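Glutathione S-transferase (Natrialba magadii ATCC 43099, PDB 6GZF) probably acts as a Xi-class glutathione transferase, a family that includes glutathionyl-hydroquinone reductases, in a haloalkaliphilic archaeon. Local coordinates at residues P273-L278 with L316-P321; R74-L79 with Y279-I284; E178-I183 with R235-D240; I153-D158 with D170-G175. One frame throughout, in Å; residues are numbered along the deposited sequence.

Contact 3 is wholly buried: within the helical C-terminal domain, helix 177-192 meets the start of helix 238-247 mainly through small apolar side chains. Contact 4 lies about 9 Å away, centre to centre, partly buried, and joins the thioredoxin-like domain to the linker by a cation-pi stack and a weak carboxylate bond; salt bridge D181 to R155 ties it to contact 3. Contact 2 joins the thioredoxin-like and helical C-terminal domains by thin apolar touches, and contact 4 is nested inside the chain loop it closes. Contact 1, nearer the surface, fastens the C-terminal tail to helix 271-279 through an arginine and backbone carbonyls; Q280 of contact 2 probably hydrogen-bonds F318 O and A320 O there.

Contact 1: residues P273-L278 with L316-P321; sequences PYLRDL and LDFEAP
R276 lies alongside the turn of the tail, and its extended hydrocarbon portion and its charged end meet different parts of segment 316-321. CG stands beside the backbone N and anti to the carbonyl carbon (chi1 -83°), and the chain bends only at chi3 (-76°), which swings the guanidinium toward the later residues. On the way, R276 CG passes F318 O and CD rests against A320 CB at 3.8 Å. NH1 then donates to A320 O at 3.2 Å, with a nearly straight N-H...O angle of 169°. The acceptor lies in the guanidinium plane, but the donor stands well above the carbonyl plane, so the bond does not follow a lone pair. P321 O also sits at the guanidinium edge. L275 makes the apolar half: its CD2 meets the edge of the F318 ring in plane, 3.8 Å from CE1. A type I turn from D317 to A320, closed by A320 N to D317 O at 3.1 Å, brings F318 and A320 to the same helix. An alanine here takes away the NH1 donor, and A320 O would probably be left with Q280 as its partner, the turn less firmly tied to the helix. F318 also stacks on Y279, while Q280 reaches F318 O. The tail thus lies along one side of helix 271-279, whose L275 packs onward against F244 and L247 of helix 238-247.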
loop_
_atom_site.group_PDB
_atom_site.type_symbol
_atom_site.label_atom_id
_atom_site.label_comp_id
_atom_site.label_asym_id
_atom_site.label_seq_id
_atom_site.Cartn_x
_atom_site.Cartn_y
_atom_site.Cartn_z
ATOM N N PRO A 273 13.830 13.283 -10.282
ATOM C CA PRO A 273 15.176 13.455 -10.843
ATOM C C PRO A 273 16.191 13.818 -9.761
ATOM O O PRO A 273 17.372 13.498 -9.881
ATOM C CB PRO A 273 15.004 14.607 -11.840
ATOM C CG PRO A 273 13.541 14.655 -12.130
ATOM C CD PRO A 273 12.874 14.245 -10.861
ATOM N N TYR A 274 15.714 14.490 -8.717
ATOM C CA TYR A 274 16.536 14.834 -7.564
ATOM C C TYR A 274 17.036 13.575 -6.864
ATOM O O TYR A 274 18.208 13.480 -6.501
ATOM C CB TYR A 274 15.732 15.710 -6.598
ATOM C CG TYR A 274 16.370 15.953 -5.250
ATOM C CD1 TYR A 274 17.374 16.899 -5.093
ATOM C CD2 TYR A 274 15.943 15.258 -4.124
ATOM C CE1 TYR A 274 17.949 17.133 -3.858
ATOM C CE2 TYR A 274 16.511 15.486 -2.887
ATOM C CZ TYR A 274 17.512 16.423 -2.759
ATOM O OH TYR A 274 18.080 16.649 -1.526
ATOM N N LEU A 275 16.139 12.611 -6.689
ATOM C CA LEU A 275 16.481 11.338 -6.063
ATOM C C LEU A 275 17.454 10.544 -6.929
ATOM O O LEU A 275 18.364 9.890 -6.419
ATOM C CB LEU A 275 15.216 10.520 -5.796
ATOM C CG LEU A 275 15.397 9.114 -5.219
ATOM C CD1 LEU A 275 16.126 9.168 -3.888
ATOM C CD2 LEU A 275 14.049 8.427 -5.067
ATOM N N ARG A 276 17.256 10.603 -8.243
ATOM C CA ARG A 276 18.167 9.956 -9.178
ATOM C C ARG A 276 19.522 10.655 -9.174
ATOM O O ARG A 276 20.560 10.016 -9.337
ATOM C CB ARG A 276 17.579 9.943 -10.592
ATOM C CG ARG A 276 16.603 8.803 -10.843
ATOM C CD ARG A 276 16.058 8.828 -12.265
ATOM N NE ARG A 276 15.055 9.872 -12.456
ATOM C CZ ARG A 276 15.088 10.774 -13.432
ATOM N NH1 ARG A 276 16.079 10.766 -14.314
ATOM N NH2 ARG A 276 14.128 11.684 -13.527
ATOM N N ASP A 277 19.507 11.969 -8.977
ATOM C CA ASP A 277 20.738 12.749 -8.935
ATOM C C ASP A 277 21.559 12.407 -7.693
ATOM O O ASP A 277 22.788 12.433 -7.727
ATOM C CB ASP A 277 20.422 14.246 -8.969
ATOM C CG ASP A 277 21.652 15.096 -9.225
ATOM O OD1 ASP A 277 22.686 14.539 -9.650
ATOM O OD2 ASP A 277 21.582 16.324 -9.004
ATOM N N LEU A 278 20.872 12.081 -6.602
ATOM C CA LEU A 278 21.544 11.721 -5.356
ATOM C C LEU A 278 22.045 10.282 -5.387
ATOM O O LEU A 278 23.166 9.997 -4.967
ATOM C CB LEU A 278 20.609 11.915 -4.163
ATOM C CG LEU A 278 20.097 13.331 -3.905
ATOM C CD1 LEU A 278 19.276 13.370 -2.628
ATOM C CD2 LEU A 278 21.251 14.311 -3.835
ATOM N N LEU A 316 11.921 0.580 -10.458
ATOM C CA LEU A 316 12.511 1.911 -10.405
ATOM C C LEU A 316 13.892 1.967 -11.045
ATOM O O LEU A 316 14.829 1.313 -10.588
ATOM C CB LEU A 316 12.596 2.392 -8.955
ATOM C CG LEU A 316 11.281 2.855 -8.328
ATOM C CD1 LEU A 316 11.482 3.212 -6.865
ATOM C CD2 LEU A 316 10.712 4.036 -9.097
ATOM N N ASP A 317 14.012 2.761 -12.104
ATOM C CA ASP A 317 15.292 2.961 -12.765
ATOM C C ASP A 317 16.030 4.135 -12.135
ATOM O O ASP A 317 15.984 5.254 -12.646
ATOM C CB ASP A 317 15.098 3.194 -14.264
ATOM C CG ASP A 317 16.381 3.025 -15.054
ATOM O OD1 ASP A 317 17.319 2.380 -14.540
ATOM O OD2 ASP A 317 16.451 3.536 -16.192
ATOM N N PHE A 318 16.700 3.876 -11.016
ATOM C CA PHE A 318 17.486 4.897 -10.336
ATOM C C PHE A 318 18.617 5.394 -11.227
ATOM O O PHE A 318 19.050 6.542 -11.121
ATOM C CB PHE A 318 18.062 4.354 -9.026
ATOM C CG PHE A 318 17.046 4.185 -7.932
ATOM C CD1 PHE A 318 16.423 5.287 -7.371
ATOM C CD2 PHE A 318 16.726 2.925 -7.455
ATOM C CE1 PHE A 318 15.493 5.135 -6.359
ATOM C CE2 PHE A 318 15.796 2.765 -6.444
ATOM C CZ PHE A 318 15.178 3.871 -5.896
ATOM N N GLU A 319 19.090 4.519 -12.108
ATOM C CA GLU A 319 20.218 4.834 -12.976
ATOM C C GLU A 319 19.781 5.568 -14.243
ATOM O O GLU A 319 20.580 5.765 -15.158
ATOM C CB GLU A 319 20.973 3.555 -13.346
ATOM C CG GLU A 319 21.369 2.697 -12.151
ATOM C CD GLU A 319 22.649 3.165 -11.479
ATOM O OE1 GLU A 319 23.065 4.321 -11.706
ATOM O OE2 GLU A 319 23.241 2.370 -10.718
ATOM N N ALA A 320 18.513 5.966 -14.292
ATOM C CA ALA A 320 18.000 6.730 -15.425
ATOM C C ALA A 320 18.569 8.146 -15.413
ATOM O O ALA A 320 18.644 8.778 -14.359
ATOM C CB ALA A 320 16.479 6.766 -15.405
ATOM N N PRO A 321 18.980 8.641 -16.590
ATOM C CA PRO A 321 19.611 9.957 -16.743
ATOM C C PRO A 321 18.753 11.118 -16.243
ATOM O O PRO A 321 17.526 11.069 -16.319
ATOM C CB PRO A 321 19.822 10.067 -18.257
ATOM C CG PRO A 321 19.905 8.660 -18.725
ATOM C CD PRO A 321 18.938 7.902 -17.864
#

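Contact 2: residues R74-L79 with Y279-I284; sequences RTLKGL and YQTHGI
A Schellman motif ends helix 65-77 of the thioredoxin-like domain, and the last turn before it packs on the loop that follows helix 271-279 in the C-terminal domain. G78, with positive phi (75°), is the C-prime residue: L79 N bonds to R74 O at 2.9 Å, and a weak bond runs from G78 N to T75 O. The two backbones come nearest at T75 and G283, whose CA atoms are 6.1 Å apart. T75 directs its methyl at the glycine, CG2 lying 3.4 Å from G283 O. The same rotation (chi1 -49°) places OG1 beside the backbone N, where it bonds L71 O in its own helix. G283 has a phi of 106°, and a CB there would come tight against T75 CG2 as well as jam on the preceding carbonyl. L76 supplies the second touch, its CD2 reaching I284 CG1 at 4.2 Å and T281 CG2 at 4.3 Å. The loop is braced by I284 N to T281 O, 3.1 Å, while T281 OG1 turns back to D277 O at the helix end. The two sides therefore meet through a few apolar and methyl-to-carbonyl touches, a light contact, in which the hydroxyls of T75 and T281 take no part because each is engaged with a backbone carbonyl on its own side.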
loop_
_atom_site.group_PDB
_atom_site.type_symbol
_atom_site.label_atom_id
_atom_site.label_comp_id
_atom_site.label_asym_id
_atom_site.label_seq_id
_atom_site.Cartn_x
_atom_site.Cartn_y
_atom_site.Cartn_z
ATOM N N ARG A 74 29.534 8.679 5.786
ATOM C CA ARG A 74 30.801 7.966 5.919
ATOM C C ARG A 74 31.425 7.690 4.556
ATOM O O ARG A 74 32.640 7.778 4.389
ATOM C CB ARG A 74 30.604 6.651 6.677
ATOM C CG ARG A 74 31.903 6.002 7.135
ATOM C CD ARG A 74 31.660 4.632 7.750
ATOM N NE ARG A 74 31.393 3.615 6.737
ATOM C CZ ARG A 74 32.036 2.454 6.656
ATOM N NH1 ARG A 74 32.985 2.157 7.533
ATOM N NH2 ARG A 74 31.729 1.589 5.699
ATOM N N THR A 75 30.583 7.360 3.583
ATOM C CA THR A 75 31.046 7.076 2.232
ATOM C C THR A 75 31.471 8.351 1.508
ATOM O O THR A 75 32.505 8.379 0.842
ATOM C CB THR A 75 29.960 6.367 1.407
ATOM O OG1 THR A 75 29.432 5.266 2.156
ATOM C CG2 THR A 75 30.530 5.861 0.092
ATOM N N LEU A 76 30.668 9.402 1.647
ATOM C CA LEU A 76 30.958 10.683 1.012
ATOM C C LEU A 76 32.253 11.287 1.541
ATOM O O LEU A 76 33.028 11.879 0.789
ATOM C CB LEU A 76 29.802 11.663 1.226
ATOM C CG LEU A 76 28.564 11.464 0.350
ATOM C CD1 LEU A 76 27.504 12.503 0.675
ATOM C CD2 LEU A 76 28.939 11.520 -1.122
ATOM N N LYS A 77 32.483 11.128 2.839
ATOM C CA LYS A 77 33.670 11.680 3.480
ATOM C C LYS A 77 34.908 10.834 3.210
ATOM O O LYS A 77 36.032 11.332 3.254
ATOM C CB LYS A 77 33.449 11.801 4.987
ATOM C CG LYS A 77 33.799 13.159 5.550
ATOM C CD LYS A 77 32.953 14.238 4.908
ATOM C CE LYS A 77 33.223 15.584 5.542
ATOM N NZ LYS A 77 34.622 16.044 5.331
ATOM N N GLY A 78 34.696 9.552 2.927
ATOM C CA GLY A 78 35.795 8.618 2.787
ATOM C C GLY A 78 36.339 8.272 4.158
ATOM O O GLY A 78 37.531 8.423 4.424
ATOM N N LEU A 79 35.449 7.813 5.033
ATOM C CA LEU A 79 35.810 7.515 6.415
ATOM C C LEU A 79 35.700 6.026 6.725
ATOM O O LEU A 79 35.718 5.628 7.890
ATOM C CB LEU A 79 34.926 8.311 7.377
ATOM C CG LEU A 79 35.251 9.798 7.532
ATOM C CD1 LEU A 79 34.194 10.498 8.376
ATOM C CD2 LEU A 79 36.633 9.983 8.138
ATOM N N TYR A 279 21.201 9.381 -5.882
ATOM C CA TYR A 279 21.533 7.962 -5.976
ATOM C C TYR A 279 22.793 7.739 -6.806
ATOM O O TYR A 279 23.587 6.841 -6.519
ATOM C CB TYR A 279 20.355 7.187 -6.579
ATOM C CG TYR A 279 20.524 5.681 -6.605
ATOM C CD1 TYR A 279 21.198 5.053 -7.646
ATOM C CD2 TYR A 279 19.988 4.886 -5.598
ATOM C CE1 TYR A 279 21.345 3.677 -7.676
ATOM C CE2 TYR A 279 20.131 3.509 -5.621
ATOM C CZ TYR A 279 20.810 2.911 -6.662
ATOM O OH TYR A 279 20.953 1.543 -6.688
ATOM N N GLN A 280 22.974 8.566 -7.830
ATOM C CA GLN A 280 24.079 8.401 -8.766
ATOM C C GLN A 280 25.326 9.173 -8.346
ATOM O O GLN A 280 26.359 9.098 -9.013
ATOM C CB GLN A 280 23.644 8.828 -10.168
ATOM C CG GLN A 280 22.509 7.985 -10.730
ATOM C CD GLN A 280 21.905 8.579 -11.985
ATOM O OE1 GLN A 280 22.488 9.468 -12.606
ATOM N NE2 GLN A 280 20.727 8.094 -12.363
ATOM N N THR A 281 25.230 9.916 -7.247
ATOM C CA THR A 281 26.414 10.531 -6.659
ATOM C C THR A 281 27.356 9.413 -6.230
ATOM O O THR A 281 26.959 8.513 -5.489
ATOM C CB THR A 281 26.069 11.427 -5.457
ATOM O OG1 THR A 281 25.047 12.361 -5.828
ATOM C CG2 THR A 281 27.301 12.186 -4.987
ATOM N N HIS A 282 28.597 9.472 -6.709
ATOM C CA HIS A 282 29.536 8.359 -6.584
ATOM C C HIS A 282 29.730 7.886 -5.145
ATOM O O HIS A 282 30.103 8.663 -4.267
ATOM C CB HIS A 282 30.891 8.745 -7.183
ATOM C CG HIS A 282 31.811 7.582 -7.389
ATOM N ND1 HIS A 282 31.687 6.717 -8.455
ATOM C CD2 HIS A 282 32.863 7.137 -6.663
ATOM C CE1 HIS A 282 32.626 5.792 -8.380
ATOM N NE2 HIS A 282 33.354 6.023 -7.301
ATOM N N GLY A 283 29.466 6.601 -4.919
ATOM C CA GLY A 283 29.640 5.997 -3.611
ATOM C C GLY A 283 28.335 5.727 -2.887
ATOM O O GLY A 283 28.232 4.776 -2.112
ATOM N N ILE A 284 27.335 6.565 -3.143
ATOM C CA ILE A 284 26.050 6.475 -2.456
ATOM C C ILE A 284 25.291 5.196 -2.817
ATOM O O ILE A 284 24.659 4.576 -1.958
ATOM C CB ILE A 284 25.169 7.709 -2.769
ATOM C CG1 ILE A 284 25.730 8.946 -2.067
ATOM C CG2 ILE A 284 23.727 7.479 -2.342
ATOM C CD1 ILE A 284 24.840 10.167 -2.161
#

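Contact 3: residues E178-I183 with R235-D240; sequences EKVDQI and RLTEAD
V180 sets its two methyls over the first turn of helix 238-247. CG2 meets T237 CG2 at 3.6 Å, while CG1 comes to 3.9 Å from A239 N and lies 4.2 Å from A239 CB. The side chain turns CG1 away from its own backbone N (chi1 173°), leaving CG2 nearest T237 and CG1 nearest the A239 backbone. One turn further along helix 177-192, I183 also reaches A239: its CG2 is 3.9 Å from A239 CB. The small alanine is consistent with the close approach of the backbones, V180 CA to A239 CA 5.5 Å. T237 and D240 form a capping box at the start of helix 238-247, within the GST C-terminal domain. T237 N donates to D240 OD1 at 2.9 Å (162°), met on the anti side of the carboxylate, and A239 N gives a weak bond to T237 OG1. With OG1 used in the cap, T237 presents CG2 to V180. An alanine at V180 would probably open a gap over T237 and leave its methyl without a mate. Beyond the pair, D240 OD2 also bonds Y274 OH and L231 N.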
loop_
_atom_site.group_PDB
_atom_site.type_symbol
_atom_site.label_atom_id
_atom_site.label_comp_id
_atom_site.label_asym_id
_atom_site.label_seq_id
_atom_site.Cartn_x
_atom_site.Cartn_y
_atom_site.Cartn_z
ATOM N N GLU A 178 23.368 27.723 8.275
ATOM C CA GLU A 178 22.136 28.175 8.914
ATOM C C GLU A 178 20.906 27.639 8.185
ATOM O O GLU A 178 19.922 27.251 8.814
ATOM C CB GLU A 178 22.099 29.702 8.969
ATOM C CG GLU A 178 21.710 30.267 10.324
ATOM C CD GLU A 178 22.177 31.698 10.510
ATOM O OE1 GLU A 178 22.029 32.501 9.564
ATOM O OE2 GLU A 178 22.698 32.018 11.600
ATOM N N LYS A 179 20.974 27.615 6.857
ATOM C CA LYS A 179 19.887 27.087 6.042
ATOM C C LYS A 179 19.842 25.564 6.109
ATOM O O LYS A 179 18.764 24.970 6.157
ATOM C CB LYS A 179 20.031 27.549 4.589
ATOM C CG LYS A 179 19.002 26.951 3.638
ATOM C CD LYS A 179 17.586 27.355 4.015
ATOM C CE LYS A 179 17.273 28.775 3.571
ATOM N NZ LYS A 179 15.898 29.191 3.964
ATOM N N VAL A 180 21.016 24.940 6.115
ATOM C CA VAL A 180 21.115 23.488 6.226
ATOM C C VAL A 180 20.504 23.016 7.540
ATOM O O VAL A 180 19.743 22.050 7.568
ATOM C CB VAL A 180 22.579 23.008 6.136
ATOM C CG1 VAL A 180 22.669 21.516 6.418
ATOM C CG2 VAL A 180 23.155 23.327 4.768
ATOM N N ASP A 181 20.830 23.714 8.624
ATOM C CA ASP A 181 20.264 23.409 9.931
ATOM C C ASP A 181 18.757 23.652 9.947
ATOM O O ASP A 181 18.023 23.013 10.699
ATOM C CB ASP A 181 20.943 24.241 11.021
ATOM C CG ASP A 181 22.411 23.896 11.189
ATOM O OD1 ASP A 181 22.752 22.697 11.120
ATOM O OD2 ASP A 181 23.223 24.823 11.391
ATOM N N GLN A 182 18.301 24.579 9.108
ATOM C CA GLN A 182 16.882 24.907 9.031
ATOM C C GLN A 182 16.097 23.818 8.305
ATOM O O GLN A 182 15.049 23.379 8.777
ATOM C CB GLN A 182 16.678 26.249 8.327
ATOM C CG GLN A 182 15.238 26.738 8.346
ATOM C CD GLN A 182 14.984 27.851 7.346
ATOM O OE1 GLN A 182 15.013 27.631 6.135
ATOM N NE2 GLN A 182 14.731 29.053 7.850
ATOM N N ILE A 183 16.611 23.393 7.155
ATOM C CA ILE A 183 15.939 22.389 6.335
ATOM C C ILE A 183 15.826 21.055 7.067
ATOM O O ILE A 183 14.780 20.406 7.033
ATOM C CB ILE A 183 16.671 22.176 4.995
ATOM C CG1 ILE A 183 16.677 23.472 4.183
ATOM C CG2 ILE A 183 16.012 21.065 4.193
ATOM C CD1 ILE A 183 17.364 23.347 2.848
ATOM N N ARG A 235 24.853 23.606 -3.328
ATOM C CA ARG A 235 25.761 22.554 -2.881
ATOM C C ARG A 235 25.081 21.385 -2.171
ATOM O O ARG A 235 24.030 21.540 -1.550
ATOM C CB ARG A 235 26.822 23.150 -1.955
ATOM C CG ARG A 235 27.551 24.350 -2.531
ATOM C CD ARG A 235 28.879 24.540 -1.831
ATOM N NE ARG A 235 29.673 23.319 -1.886
ATOM C CZ ARG A 235 30.769 23.107 -1.166
ATOM N NH1 ARG A 235 31.428 21.962 -1.282
ATOM N NH2 ARG A 235 31.203 24.038 -0.328
ATOM N N LEU A 236 25.705 20.215 -2.271
ATOM C CA LEU A 236 25.251 19.018 -1.575
ATOM C C LEU A 236 25.557 19.118 -0.085
ATOM O O LEU A 236 26.703 19.339 0.303
ATOM C CB LEU A 236 25.916 17.773 -2.166
ATOM C CG LEU A 236 25.338 16.414 -1.771
ATOM C CD1 LEU A 236 23.999 16.195 -2.449
ATOM C CD2 LEU A 236 26.308 15.295 -2.119
ATOM N N THR A 237 24.534 18.960 0.751
ATOM C CA THR A 237 24.704 19.099 2.194
ATOM C C THR A 237 24.048 17.960 2.972
ATOM O O THR A 237 23.478 17.041 2.385
ATOM C CB THR A 237 24.121 20.434 2.702
ATOM O OG1 THR A 237 22.713 20.475 2.439
ATOM C CG2 THR A 237 24.799 21.615 2.020
ATOM N N GLU A 238 24.136 18.036 4.299
ATOM C CA GLU A 238 23.497 17.065 5.180
ATOM C C GLU A 238 21.984 17.071 5.006
ATOM O O GLU A 238 21.321 16.057 5.224
ATOM C CB GLU A 238 23.839 17.351 6.642
ATOM C CG GLU A 238 25.313 17.269 6.987
ATOM C CD GLU A 238 25.563 17.446 8.474
ATOM O OE1 GLU A 238 24.576 17.518 9.236
ATOM O OE2 GLU A 238 26.741 17.513 8.882
ATOM N N ALA A 239 21.447 18.226 4.622
ATOM C CA ALA A 239 20.013 18.387 4.413
ATOM C C ALA A 239 19.508 17.427 3.343
ATOM O O ALA A 239 18.395 16.910 3.433
ATOM C CB ALA A 239 19.693 19.823 4.031
ATOM N N ASP A 240 20.339 17.189 2.333
ATOM C CA ASP A 240 19.984 16.282 1.249
ATOM C C ASP A 240 20.044 14.827 1.702
ATOM O O ASP A 240 19.260 13.997 1.244
ATOM C CB ASP A 240 20.907 16.496 0.048
ATOM C CG ASP A 240 20.935 17.940 -0.414
ATOM O OD1 ASP A 240 21.769 18.714 0.103
ATOM O OD2 ASP A 240 20.119 18.303 -1.286
#

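Contact 4: residues I153-D158 with D170-G175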
loop_
_atom_site.group_PDB
_atom_site.type_symbol
_atom_site.label_atom_id
_atom_site.label_comp_id
_atom_site.label_asym_id
_atom_site.label_seq_id
_atom_site.Cartn_x
_atom_site.Cartn_y
_atom_site.Cartn_z
ATOM N N ILE A 153 25.533 12.097 14.689
ATOM C CA ILE A 153 26.614 11.244 14.203
ATOM C C ILE A 153 26.993 11.659 12.784
ATOM O O ILE A 153 28.173 11.694 12.430
ATOM C CB ILE A 153 26.227 9.751 14.230
ATOM C CG1 ILE A 153 25.999 9.285 15.670
ATOM C CG2 ILE A 153 27.310 8.901 13.584
ATOM C CD1 ILE A 153 25.583 7.838 15.784
ATOM N N MET A 154 25.985 11.987 11.980
ATOM C CA MET A 154 26.216 12.513 10.640
ATOM C C MET A 154 27.017 13.809 10.705
ATOM O O MET A 154 27.968 14.002 9.948
ATOM C CB MET A 154 24.891 12.752 9.913
ATOM C CG MET A 154 25.033 13.557 8.628
ATOM S SD MET A 154 23.577 13.510 7.563
ATOM C CE MET A 154 22.381 14.378 8.575
ATOM N N ARG A 155 26.626 14.685 11.625
ATOM C CA ARG A 155 27.275 15.981 11.791
ATOM C C ARG A 155 28.743 15.849 12.194
ATOM O O ARG A 155 29.612 16.492 11.607
ATOM C CB ARG A 155 26.526 16.820 12.830
ATOM C CG ARG A 155 27.207 18.136 13.179
ATOM C CD ARG A 155 27.343 19.035 11.962
ATOM N NE ARG A 155 26.048 19.359 11.373
ATOM C CZ ARG A 155 25.274 20.359 11.781
ATOM N NH1 ARG A 155 24.109 20.583 11.188
ATOM N NH2 ARG A 155 25.664 21.134 12.782
ATOM N N MET A 156 29.019 15.017 13.192
ATOM C CA MET A 156 30.384 14.871 13.682
ATOM C C MET A 156 31.256 14.093 12.693
ATOM O O MET A 156 32.467 14.303 12.631
ATOM C CB MET A 156 30.398 14.202 15.059
ATOM C CG MET A 156 29.979 12.745 15.078
ATOM S SD MET A 156 29.983 12.081 16.756
ATOM C CE MET A 156 28.481 12.798 17.420
ATOM N N PHE A 157 30.640 13.203 11.919
ATOM C CA PHE A 157 31.331 12.563 10.801
ATOM C C PHE A 157 31.762 13.623 9.800
ATOM O O PHE A 157 32.807 13.516 9.159
ATOM C CB PHE A 157 30.436 11.536 10.099
ATOM C CG PHE A 157 30.411 10.185 10.754
ATOM C CD1 PHE A 157 30.979 9.984 11.999
ATOM C CD2 PHE A 157 29.823 9.108 10.109
ATOM C CE1 PHE A 157 30.952 8.736 12.595
ATOM C CE2 PHE A 157 29.794 7.857 10.697
ATOM C CZ PHE A 157 30.360 7.671 11.941
ATOM N N ASP A 158 30.933 14.654 9.684
ATOM C CA ASP A 158 31.087 15.685 8.670
ATOM C C ASP A 158 32.125 16.743 9.044
ATOM O O ASP A 158 32.913 17.170 8.203
ATOM C CB ASP A 158 29.730 16.350 8.422
ATOM C CG ASP A 158 29.704 17.183 7.159
ATOM O OD1 ASP A 158 30.553 16.960 6.275
ATOM O OD2 ASP A 158 28.823 18.057 7.050
ATOM N N ASP A 170 32.580 18.843 1.776
ATOM C CA ASP A 170 32.084 19.634 2.895
ATOM C C ASP A 170 30.560 19.725 2.854
ATOM O O ASP A 170 29.997 20.615 2.217
ATOM C CB ASP A 170 32.719 21.027 2.872
ATOM C CG ASP A 170 32.402 21.840 4.110
ATOM O OD1 ASP A 170 31.939 21.257 5.113
ATOM O OD2 ASP A 170 32.635 23.066 4.085
ATOM N N LEU A 171 29.901 18.795 3.540
ATOM C CA LEU A 171 28.444 18.698 3.517
ATOM C C LEU A 171 27.789 19.620 4.543
ATOM O O LEU A 171 26.606 19.481 4.855
ATOM C CB LEU A 171 28.008 17.253 3.761
ATOM C CG LEU A 171 28.660 16.203 2.860
ATOM C CD1 LEU A 171 28.415 14.803 3.397
ATOM C CD2 LEU A 171 28.153 16.330 1.433
ATOM N N TYR A 172 28.572 20.554 5.067
ATOM C CA TYR A 172 28.068 21.571 5.985
ATOM C C TYR A 172 28.892 22.842 5.797
ATOM O O TYR A 172 29.550 23.304 6.729
ATOM C CB TYR A 172 28.139 21.066 7.428
ATOM C CG TYR A 172 27.444 21.928 8.459
ATOM C CD1 TYR A 172 26.078 22.170 8.390
ATOM C CD2 TYR A 172 28.151 22.468 9.525
ATOM C CE1 TYR A 172 25.442 22.947 9.341
ATOM C CE2 TYR A 172 27.524 23.243 10.480
ATOM C CZ TYR A 172 26.169 23.480 10.384
ATOM O OH TYR A 172 25.541 24.254 11.332
ATOM N N PRO A 173 28.853 23.413 4.580
ATOM C CA PRO A 173 29.800 24.458 4.180
ATOM C C PRO A 173 29.466 25.845 4.717
ATOM O O PRO A 173 28.323 26.122 5.073
ATOM C CB PRO A 173 29.702 24.435 2.655
ATOM C CG PRO A 173 28.285 24.070 2.397
ATOM C CD PRO A 173 27.865 23.143 3.517
ATOM N N GLU A 174 30.479 26.704 4.759
ATOM C CA GLU A 174 30.327 28.075 5.230
ATOM C C GLU A 174 29.357 28.858 4.351
ATOM O O GLU A 174 29.457 28.834 3.125
ATOM C CB GLU A 174 31.692 28.771 5.267
ATOM C CG GLU A 174 31.636 30.284 5.121
ATOM C CD GLU A 174 32.887 30.853 4.477
ATOM O OE1 GLU A 174 33.668 30.073 3.890
ATOM O OE2 GLU A 174 33.086 32.084 4.553
ATOM N N GLY A 175 28.416 29.549 4.988
ATOM C CA GLY A 175 27.443 30.352 4.273
ATOM C C GLY A 175 26.145 29.610 4.018
ATOM O O GLY A 175 25.141 30.212 3.640
#
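R155 and Y172 make a cation-pi stack. The guanidinium lies over one face of the ring, its CZ 3.7 Å from the ring centroid and 18° off the ring normal, the two planes 20° apart. NH1 comes closest, 3.3 Å from Y172 CE1. R155 reaches this place by bending at chi2 and chi3, which folds the group back over the ring. Polar ends are held outside the pair: R155 NH1 forms a salt bridge with D181 OD1, NE one with E238 OE2, and Y172 OH bonds D181 OD2, so that one aspartate serves both stacked groups.

The hydrogen-bonding part is slight. L171 N gives D158 OD1 a weak bond of 3.4 Å at 145°, and Y172 N gives another weak one to D170 OD1. The D158 carboxylate otherwise lies against L171 CB, with OD2 at 3.5 Å, and against the start of the Y172 side chain. E238 OE2 lies close to D158 OD2, a pairing of like charges that the R155 cation probably eases.

The segment 170-175 belongs to the linker running from helix 150-159 to helix 177-192. L171 and Y172 also touch helix 238-247, at I241 and E238 respectively, and helix 150-159 rests on helix 65-77 and strand 136-139 of the thioredoxin-like domain.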